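Local coordinates for protein intron-associated endonuclease 1 (PDB 1MK0) that probably cuts DNA as the catalytic domain of the phage T4 intron-homing endonuclease I-TevI, a member of the GIY-YIG nuclease family, at residues 3-8 with 59-64; 16-21 with 77-82. The protein carries 1 engineered substitution. One frame throughout, in Å; residues are numbered along the deposited sequence.

Contact 1 of 2, residues 3-8 with 59-64; sequences SGIYQI and SILEEI
The GIY half of the GIY-YIG signature, G4-I5-Y6, sits on the central strand and pairs antiparallel with 59-64 across a classic beta bulge, where L61 and E62 both face I5. At the bulge, I5 O takes two backbone N-H groups from the same face of its carbonyl plane, L61 N at 2.8 Å and E62 N at 3.1 Å, while I5 N returns a bond to E62 O. Beyond the bulge the ladder is regular again: Q7 N to S59 O is a nearly straight bond (168°), and S59 N answers to Q7 O. Toward S3 the pairing loosens: I64 N gives only a weak bond to S3 O, and the S3 hydroxyl adds a second link, OG donating to I64 O at 2.8 Å, tilted 32° out of the carbonyl plane. A water bridges S3 N to E63 OE1.

The extra residue of the bulge, L61, lays its side chain over the central strand. Its CD1 meets I5 CG2 at 3.9 Å, and CD2 lies 3.7 Å from CD of Q7, whose chain crosses it at about a right angle. Q7 CG stands between its own N and carbonyl carbon (chi1 65°), from where the chain, extended beyond CG, brings OE1 to 2.9 Å from S59 OG. G4 CA makes a CA-H...O contact with E62 O at 3.1 Å; a CB would clash with that oxygen and jam against S3 O. Y6 turns to the other face, its hydroxyl bonding H31 and its ring meeting W28 edge-to-face. E62 OE2 makes a salt bridge with R74 and accepts from W78 NE1. The bulged pairing forms one side of the central strand, 16-21 the other, in the three-stranded antiparallel sheet of a GIY-YIG catalytic domain.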
ATOM      1  N   SER A   3      -6.474  12.083   2.909  1.00 11.62           N
ATOM      2  CA  SER A   3      -6.343  10.775   3.540  1.00 10.77           C
ATOM      3  C   SER A   3      -7.290   9.707   3.017  1.00  9.98           C
ATOM      4  O   SER A   3      -8.254   9.996   2.313  1.00 10.44           O
ATOM      5  CB  SER A   3      -6.551  10.916   5.048  1.00 13.00           C
ATOM      6  OG  SER A   3      -7.845  11.426   5.330  1.00 18.42           O
ATOM      7  N   GLY A   4      -7.006   8.463   3.387  1.00 10.23           N
ATOM      8  CA  GLY A   4      -7.855   7.370   2.964  1.00  8.91           C
ATOM      9  C   GLY A   4      -7.094   6.099   2.666  1.00  9.58           C
ATOM     10  O   GLY A   4      -5.986   5.884   3.164  1.00  9.54           O
ATOM     11  N   ILE A   5      -7.705   5.262   1.837  1.00  8.75           N
ATOM     12  CA  ILE A   5      -7.126   3.985   1.448  1.00  8.31           C
ATOM     13  C   ILE A   5      -6.579   4.107   0.035  1.00  7.22           C
ATOM     14  O   ILE A   5      -7.193   4.736  -0.829  1.00  8.30           O
ATOM     15  CB  ILE A   5      -8.194   2.871   1.471  1.00  7.14           C
ATOM     16  CG1 ILE A   5      -8.956   2.900   2.801  1.00 10.49           C
ATOM     17  CG2 ILE A   5      -7.538   1.515   1.245  1.00  7.01           C
ATOM     18  CD1 ILE A   5      -8.079   2.729   4.025  1.00  9.20           C
ATOM     19  N   TYR A   6      -5.424   3.497  -0.203  1.00  7.83           N
ATOM     20  CA  TYR A   6      -4.802   3.561  -1.516  1.00  7.97           C
ATOM     21  C   TYR A   6      -4.258   2.207  -1.941  1.00  8.34           C
ATOM     22  O   TYR A   6      -4.207   1.266  -1.152  1.00  7.98           O
ATOM     23  CB  TYR A   6      -3.651   4.570  -1.483  1.00  8.86           C
ATOM     24  CG  TYR A   6      -2.541   4.164  -0.537  1.00  8.55           C
ATOM     25  CD1 TYR A   6      -1.570   3.237  -0.925  1.00  7.99           C
ATOM     26  CD2 TYR A   6      -2.498   4.657   0.764  1.00  8.48           C
ATOM     27  CE1 TYR A   6      -0.591   2.810  -0.039  1.00  8.76           C
ATOM     28  CE2 TYR A   6      -1.524   4.234   1.660  1.00  8.97           C
ATOM     29  CZ  TYR A   6      -0.575   3.310   1.252  1.00  7.51           C
ATOM     30  OH  TYR A   6       0.370   2.878   2.141  1.00  9.59           O
ATOM     31  N   GLN A   7      -3.855   2.119  -3.203  1.00  8.52           N
ATOM     32  CA  GLN A   7      -3.252   0.902  -3.718  1.00  9.91           C
ATOM     33  C   GLN A   7      -1.983   1.297  -4.465  1.00  9.71           C
ATOM     34  O   GLN A   7      -1.904   2.382  -5.048  1.00 10.00           O
ATOM     35  CB  GLN A   7      -4.198   0.161  -4.675  1.00 10.54           C
ATOM     36  CG  GLN A   7      -4.512   0.909  -5.968  1.00 10.24           C
ATOM     37  CD  GLN A   7      -5.321   0.082  -6.958  1.00 13.41           C
ATOM     38  OE1 GLN A   7      -5.741   0.582  -8.003  1.00 20.06           O
ATOM     39  NE2 GLN A   7      -5.537  -1.186  -6.638  1.00  9.94           N
ATOM     40  N   ILE A   8      -0.978   0.430  -4.397  1.00 10.07           N
ATOM     41  CA  ILE A   8       0.278   0.628  -5.112  1.00  9.46           C
ATOM     42  C   ILE A   8       0.294  -0.594  -6.014  1.00  8.75           C
ATOM     43  O   ILE A   8       0.399  -1.721  -5.534  1.00 10.77           O
ATOM     44  CB  ILE A   8       1.499   0.609  -4.167  1.00  8.97           C
ATOM     45  CG1 ILE A   8       1.419   1.795  -3.200  1.00 10.54           C
ATOM     46  CG2 ILE A   8       2.793   0.677  -4.986  1.00 10.59           C
ATOM     47  CD1 ILE A   8       2.568   1.876  -2.213  1.00 14.50           C
ATOM     48  N   SER A  59      -2.602   4.851  -6.698  1.00 12.29           N
ATOM     49  CA  SER A  59      -3.920   5.436  -6.916  1.00 12.14           C
ATOM     50  C   SER A  59      -4.744   5.369  -5.638  1.00 12.35           C
ATOM     51  O   SER A  59      -4.498   4.534  -4.770  1.00 10.63           O
ATOM     52  CB  SER A  59      -4.653   4.722  -8.058  1.00 13.83           C
ATOM     53  OG  SER A  59      -4.813   3.342  -7.802  1.00 16.80           O
ATOM     54  N   ILE A  60      -5.712   6.266  -5.521  1.00 12.21           N
ATOM     55  CA  ILE A  60      -6.574   6.312  -4.350  1.00 11.48           C
ATOM     56  C   ILE A  60      -7.742   5.356  -4.530  1.00 11.74           C
ATOM     57  O   ILE A  60      -8.363   5.319  -5.591  1.00 11.81           O
ATOM     58  CB  ILE A  60      -7.143   7.733  -4.139  1.00 12.36           C
ATOM     59  CG1 ILE A  60      -6.003   8.709  -3.850  1.00 15.13           C
ATOM     60  CG2 ILE A  60      -8.162   7.729  -3.010  1.00 12.33           C
ATOM     61  CD1 ILE A  60      -6.431  10.163  -3.828  1.00 14.71           C
ATOM     62  N   LEU A  61      -8.028   4.570  -3.498  1.00 10.26           N
ATOM     63  CA  LEU A  61      -9.156   3.650  -3.554  1.00 11.13           C
ATOM     64  C   LEU A  61     -10.355   4.349  -2.925  1.00 11.56           C
ATOM     65  O   LEU A  61     -11.457   4.318  -3.468  1.00 11.74           O
ATOM     66  CB  LEU A  61      -8.846   2.359  -2.788  1.00  9.53           C
ATOM     67  CG  LEU A  61      -7.765   1.440  -3.369  1.00 10.34           C
ATOM     68  CD1 LEU A  61      -7.590   0.240  -2.459  1.00  9.63           C
ATOM     69  CD2 LEU A  61      -8.152   0.991  -4.766  1.00 11.18           C
ATOM     70  N   GLU A  62     -10.120   4.991  -1.786  1.00 11.59           N
ATOM     71  CA  GLU A  62     -11.167   5.700  -1.056  1.00 13.90           C
ATOM     72  C   GLU A  62     -10.608   6.860  -0.252  1.00 13.03           C
ATOM     73  O   GLU A  62      -9.734   6.654   0.588  1.00 15.16           O
ATOM     74  CB  GLU A  62     -11.838   4.764  -0.054  1.00 16.37           C
ATOM     75  CG  GLU A  62     -13.092   4.087  -0.498  1.00 22.96           C
ATOM     76  CD  GLU A  62     -13.556   3.090   0.537  1.00 19.49           C
ATOM     77  OE1 GLU A  62     -13.629   3.457   1.732  1.00 22.61           O
ATOM     78  OE2 GLU A  62     -13.839   1.942   0.160  1.00 22.88           O
ATOM     79  N   GLU A  63     -11.113   8.068  -0.488  1.00 12.49           N
ATOM     80  CA  GLU A  63     -10.670   9.208   0.305  1.00 11.52           C
ATOM     81  C   GLU A  63     -11.638   9.259   1.479  1.00 11.20           C
ATOM     82  O   GLU A  63     -12.835   9.478   1.293  1.00 12.02           O
ATOM     83  CB  GLU A  63     -10.745  10.525  -0.479  1.00 12.81           C
ATOM     84  CG  GLU A  63     -10.313  11.724   0.369  1.00 14.20           C
ATOM     85  CD  GLU A  63     -10.347  13.053  -0.368  1.00 14.91           C
ATOM     86  OE1 GLU A  63     -10.113  14.093   0.288  1.00 15.38           O
ATOM     87  OE2 GLU A  63     -10.600  13.068  -1.589  1.00 16.78           O
ATOM     88  N   ILE A  64     -11.120   9.027   2.680  1.00  9.56           N
ATOM     89  CA  ILE A  64     -11.926   9.038   3.894  1.00  9.90           C
ATOM     90  C   ILE A  64     -11.067   9.562   5.035  1.00  9.18           C
ATOM     91  O   ILE A  64      -9.841   9.572   4.936  1.00  7.88           O
ATOM     92  CB  ILE A  64     -12.435   7.615   4.264  1.00 10.64           C
ATOM     93  CG1 ILE A  64     -11.255   6.656   4.441  1.00 12.31           C
ATOM     94  CG2 ILE A  64     -13.397   7.114   3.199  1.00 13.07           C
ATOM     95  CD1 ILE A  64     -11.667   5.240   4.790  1.00 10.15           C
TER
HETATM   96  O   HOH W   1      -8.896  13.962   2.919  1.00 18.13           O

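Contact 2 of 2, residues 16-21 with 77-82; sequences VYVGSA and FWIKEL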
ATOM      1  N   VAL A  16      -1.056  -5.774  -6.309  1.00 10.60           N
ATOM      2  CA  VAL A  16      -1.145  -4.532  -5.550  1.00  9.77           C
ATOM      3  C   VAL A  16      -0.839  -4.632  -4.063  1.00  8.76           C
ATOM      4  O   VAL A  16      -0.858  -5.707  -3.465  1.00  9.54           O
ATOM      5  CB  VAL A  16      -2.552  -3.889  -5.663  1.00 11.64           C
ATOM      6  CG1 VAL A  16      -2.968  -3.770  -7.120  1.00 14.62           C
ATOM      7  CG2 VAL A  16      -3.562  -4.706  -4.871  1.00 11.25           C
ATOM      8  N   TYR A  17      -0.560  -3.470  -3.488  1.00  8.72           N
ATOM      9  CA  TYR A  17      -0.294  -3.310  -2.069  1.00  7.00           C
ATOM     10  C   TYR A  17      -1.373  -2.322  -1.636  1.00  8.90           C
ATOM     11  O   TYR A  17      -1.498  -1.249  -2.226  1.00  9.77           O
ATOM     12  CB  TYR A  17       1.081  -2.679  -1.847  1.00  8.61           C
ATOM     13  CG  TYR A  17       1.397  -2.373  -0.399  1.00  7.95           C
ATOM     14  CD1 TYR A  17       1.972  -3.336   0.425  1.00  9.14           C
ATOM     15  CD2 TYR A  17       1.121  -1.115   0.147  1.00  7.85           C
ATOM     16  CE1 TYR A  17       2.273  -3.059   1.761  1.00 10.55           C
ATOM     17  CE2 TYR A  17       1.416  -0.828   1.487  1.00 10.46           C
ATOM     18  CZ  TYR A  17       1.994  -1.806   2.284  1.00  9.19           C
ATOM     19  OH  TYR A  17       2.313  -1.539   3.599  1.00 11.58           O
ATOM     20  N   VAL A  18      -2.163  -2.690  -0.635  1.00  7.97           N
ATOM     21  CA  VAL A  18      -3.215  -1.814  -0.132  1.00  7.87           C
ATOM     22  C   VAL A  18      -2.761  -1.187   1.180  1.00  8.34           C
ATOM     23  O   VAL A  18      -2.240  -1.870   2.053  1.00  8.70           O
ATOM     24  CB  VAL A  18      -4.526  -2.595   0.116  1.00  6.79           C
ATOM     25  CG1 VAL A  18      -5.545  -1.694   0.814  1.00  8.10           C
ATOM     26  CG2 VAL A  18      -5.089  -3.106  -1.207  1.00  8.86           C
ATOM     27  N   GLY A  19      -2.952   0.120   1.317  1.00  7.07           N
ATOM     28  CA  GLY A  19      -2.548   0.781   2.545  1.00  8.18           C
ATOM     29  C   GLY A  19      -3.447   1.949   2.893  1.00  7.84           C
ATOM     30  O   GLY A  19      -4.410   2.228   2.189  1.00 10.13           O
ATOM     31  N   SER A  20      -3.136   2.626   3.995  1.00  7.76           N
ATOM     32  CA  SER A  20      -3.917   3.779   4.431  1.00  9.13           C
ATOM     33  C   SER A  20      -2.959   4.929   4.713  1.00  8.25           C
ATOM     34  O   SER A  20      -1.811   4.707   5.090  1.00  9.32           O
ATOM     35  CB  SER A  20      -4.717   3.437   5.689  1.00  9.94           C
ATOM     36  OG  SER A  20      -3.866   3.048   6.755  1.00 10.83           O
ATOM     37  N   ALA A  21      -3.419   6.160   4.531  1.00 10.31           N
ATOM     38  CA  ALA A  21      -2.539   7.295   4.765  1.00 10.94           C
ATOM     39  C   ALA A  21      -3.232   8.538   5.283  1.00 11.57           C
ATOM     40  O   ALA A  21      -4.405   8.785   4.985  1.00 11.59           O
ATOM     41  CB  ALA A  21      -1.794   7.633   3.480  1.00 11.86           C
ATOM     42  N   PHE A  77     -11.179  -4.262   4.080  1.00  9.27           N
ATOM     43  CA  PHE A  77     -12.149  -4.551   3.035  1.00 10.77           C
ATOM     44  C   PHE A  77     -11.419  -4.646   1.700  1.00 11.53           C
ATOM     45  O   PHE A  77     -11.595  -5.606   0.954  1.00 12.20           O
ATOM     46  CB  PHE A  77     -13.199  -3.444   2.928  1.00 12.36           C
ATOM     47  CG  PHE A  77     -14.064  -3.565   1.706  1.00 12.48           C
ATOM     48  CD1 PHE A  77     -15.080  -4.511   1.648  1.00 14.63           C
ATOM     49  CD2 PHE A  77     -13.815  -2.780   0.584  1.00 12.95           C
ATOM     50  CE1 PHE A  77     -15.833  -4.678   0.490  1.00 14.47           C
ATOM     51  CE2 PHE A  77     -14.559  -2.937  -0.577  1.00 13.53           C
ATOM     52  CZ  PHE A  77     -15.572  -3.891  -0.625  1.00 15.04           C
ATOM     53  N   TRP A  78     -10.603  -3.638   1.402  1.00 10.93           N
ATOM     54  CA  TRP A  78      -9.870  -3.616   0.143  1.00  9.91           C
ATOM     55  C   TRP A  78      -8.798  -4.687   0.023  1.00 10.77           C
ATOM     56  O   TRP A  78      -8.557  -5.191  -1.073  1.00  9.22           O
ATOM     57  CB  TRP A  78      -9.277  -2.226  -0.096  1.00  9.09           C
ATOM     58  CG  TRP A  78     -10.339  -1.248  -0.500  1.00 10.60           C
ATOM     59  CD1 TRP A  78     -10.789  -0.171   0.210  1.00 10.08           C
ATOM     60  CD2 TRP A  78     -11.134  -1.307  -1.688  1.00 11.14           C
ATOM     61  NE1 TRP A  78     -11.820   0.444  -0.465  1.00 10.45           N
ATOM     62  CE2 TRP A  78     -12.051  -0.236  -1.633  1.00 11.91           C
ATOM     63  CE3 TRP A  78     -11.160  -2.166  -2.795  1.00 12.60           C
ATOM     64  CZ2 TRP A  78     -12.989  -0.000  -2.643  1.00 11.17           C
ATOM     65  CZ3 TRP A  78     -12.092  -1.933  -3.799  1.00 13.71           C
ATOM     66  CH2 TRP A  78     -12.995  -0.858  -3.715  1.00 12.89           C
ATOM     67  N   ILE A  79      -8.157  -5.039   1.133  1.00  9.72           N
ATOM     68  CA  ILE A  79      -7.136  -6.084   1.103  1.00  9.65           C
ATOM     69  C   ILE A  79      -7.790  -7.392   0.669  1.00 11.98           C
ATOM     70  O   ILE A  79      -7.240  -8.138  -0.137  1.00 11.91           O
ATOM     71  CB  ILE A  79      -6.487  -6.281   2.491  1.00  7.92           C
ATOM     72  CG1 ILE A  79      -5.556  -5.109   2.799  1.00  8.34           C
ATOM     73  CG2 ILE A  79      -5.709  -7.595   2.531  1.00  9.20           C
ATOM     74  CD1 ILE A  79      -5.000  -5.132   4.209  1.00  9.08           C
ATOM     75  N   LYS A  80      -8.977  -7.660   1.202  1.00 12.32           N
ATOM     76  CA  LYS A  80      -9.697  -8.877   0.862  1.00 13.38           C
ATOM     77  C   LYS A  80     -10.308  -8.771  -0.534  1.00 13.72           C
ATOM     78  O   LYS A  80     -10.236  -9.709  -1.327  1.00 13.16           O
ATOM     79  CB  LYS A  80     -10.794  -9.135   1.897  1.00 16.12           C
ATOM     80  CG  LYS A  80     -11.520 -10.459   1.721  1.00 19.80           C
ATOM     81  CD  LYS A  80     -12.458 -10.721   2.886  1.00 22.59           C
ATOM     82  CE  LYS A  80     -13.116 -12.084   2.769  1.00 24.08           C
ATOM     83  NZ  LYS A  80     -13.972 -12.374   3.954  1.00 26.77           N
ATOM     84  N   GLU A  81     -10.901  -7.622  -0.831  1.00 13.10           N
ATOM     85  CA  GLU A  81     -11.535  -7.399  -2.125  1.00 14.40           C
ATOM     86  C   GLU A  81     -10.551  -7.579  -3.274  1.00 13.62           C
ATOM     87  O   GLU A  81     -10.882  -8.177  -4.302  1.00 14.94           O
ATOM     88  CB  GLU A  81     -12.129  -5.988  -2.174  1.00 15.50           C
ATOM     89  CG  GLU A  81     -12.936  -5.685  -3.425  1.00 16.73           C
ATOM     90  CD  GLU A  81     -14.257  -6.435  -3.479  1.00 18.63           C
ATOM     91  OE1 GLU A  81     -14.964  -6.309  -4.499  1.00 20.16           O
ATOM     92  OE2 GLU A  81     -14.592  -7.146  -2.505  1.00 20.01           O
ATOM     93  N   LEU A  82      -9.336  -7.067  -3.091  1.00 13.66           N
ATOM     94  CA  LEU A  82      -8.307  -7.151  -4.115  1.00 12.53           C
ATOM     95  C   LEU A  82      -7.368  -8.336  -3.914  1.00 11.97           C
ATOM     96  O   LEU A  82      -6.388  -8.489  -4.645  1.00 13.98           O
ATOM     97  CB  LEU A  82      -7.510  -5.843  -4.159  1.00 10.58           C
ATOM     98  CG  LEU A  82      -8.357  -4.579  -4.348  1.00 10.42           C
ATOM     99  CD1 LEU A  82      -7.446  -3.363  -4.450  1.00 11.62           C
ATOM    100  CD2 LEU A  82      -9.208  -4.707  -5.604  1.00 12.88           C
TER
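V18, the middle residue of the Y17-V18-G19 half of the GIY-YIG signature, packs its whole isopropyl group against the last turn of helix 68-81. The tight part of the contact is here. V18 CB lies 3.8 Å from I79 CG1, and its CG1 branch, anti to the backbone N (chi1 172°), lies against W78 CB at 3.9 Å and also near I79 CG1. The second branch, CG2, goes to L82 CD1 at 4.0 Å. One valine thus touches three helix-side residues, meeting I79 obliquely and both W78 and L82 at about a right angle. V18 and I79 are both buried.

Toward V16 the fit slackens. V16 CG2 reaches only L82, CD1 at 4.1 Å, and the alpha carbons of V16 and L82 are 7.8 Å apart, against 5.9 Å for V18 and I79. L82 follows the last helical residue and is partly exposed, the looser, solvent-side end of the contact; its CD1 touches both valines, with Q7 of the central strand and L61 of strand 56-63 also against it. Its N still bonds W78 O at 2.9 Å, which ties this residue to the helix even as the chain leaves it. The indole of W78 turns away from V18 toward E62, and F77 CE2 stands 3.7 Å above one ring face, over the centre.

Between strand and helix all the meetings are of methyl, methylene and methine groups, while the backbone of V18 finds a polar partner elsewhere, its N bonding N90. Hydrophobic burial and shape therefore hold the helix end against this strand, without directional bonds to fix its register.

Overall arrangement
The two contacts share one sheet and are laced together along the chain: strand 4-10 of contact 1 is flanked by 56-63 on one side and by 16-21 of contact 2 on the other, with backbone bonds such as I8 N to Y17 O joining them. Contact 1 is strand-to-strand, mostly polar along its backbone and only partly buried; contact 2 is sheet-to-helix, smaller, apolar and in the interior. They meet again through I5, which packs on V18, W78 and the engineered A75. Directional backbone bonds thus set the register within the sheet, whereas apolar burial joins the sheet to helix 68-81.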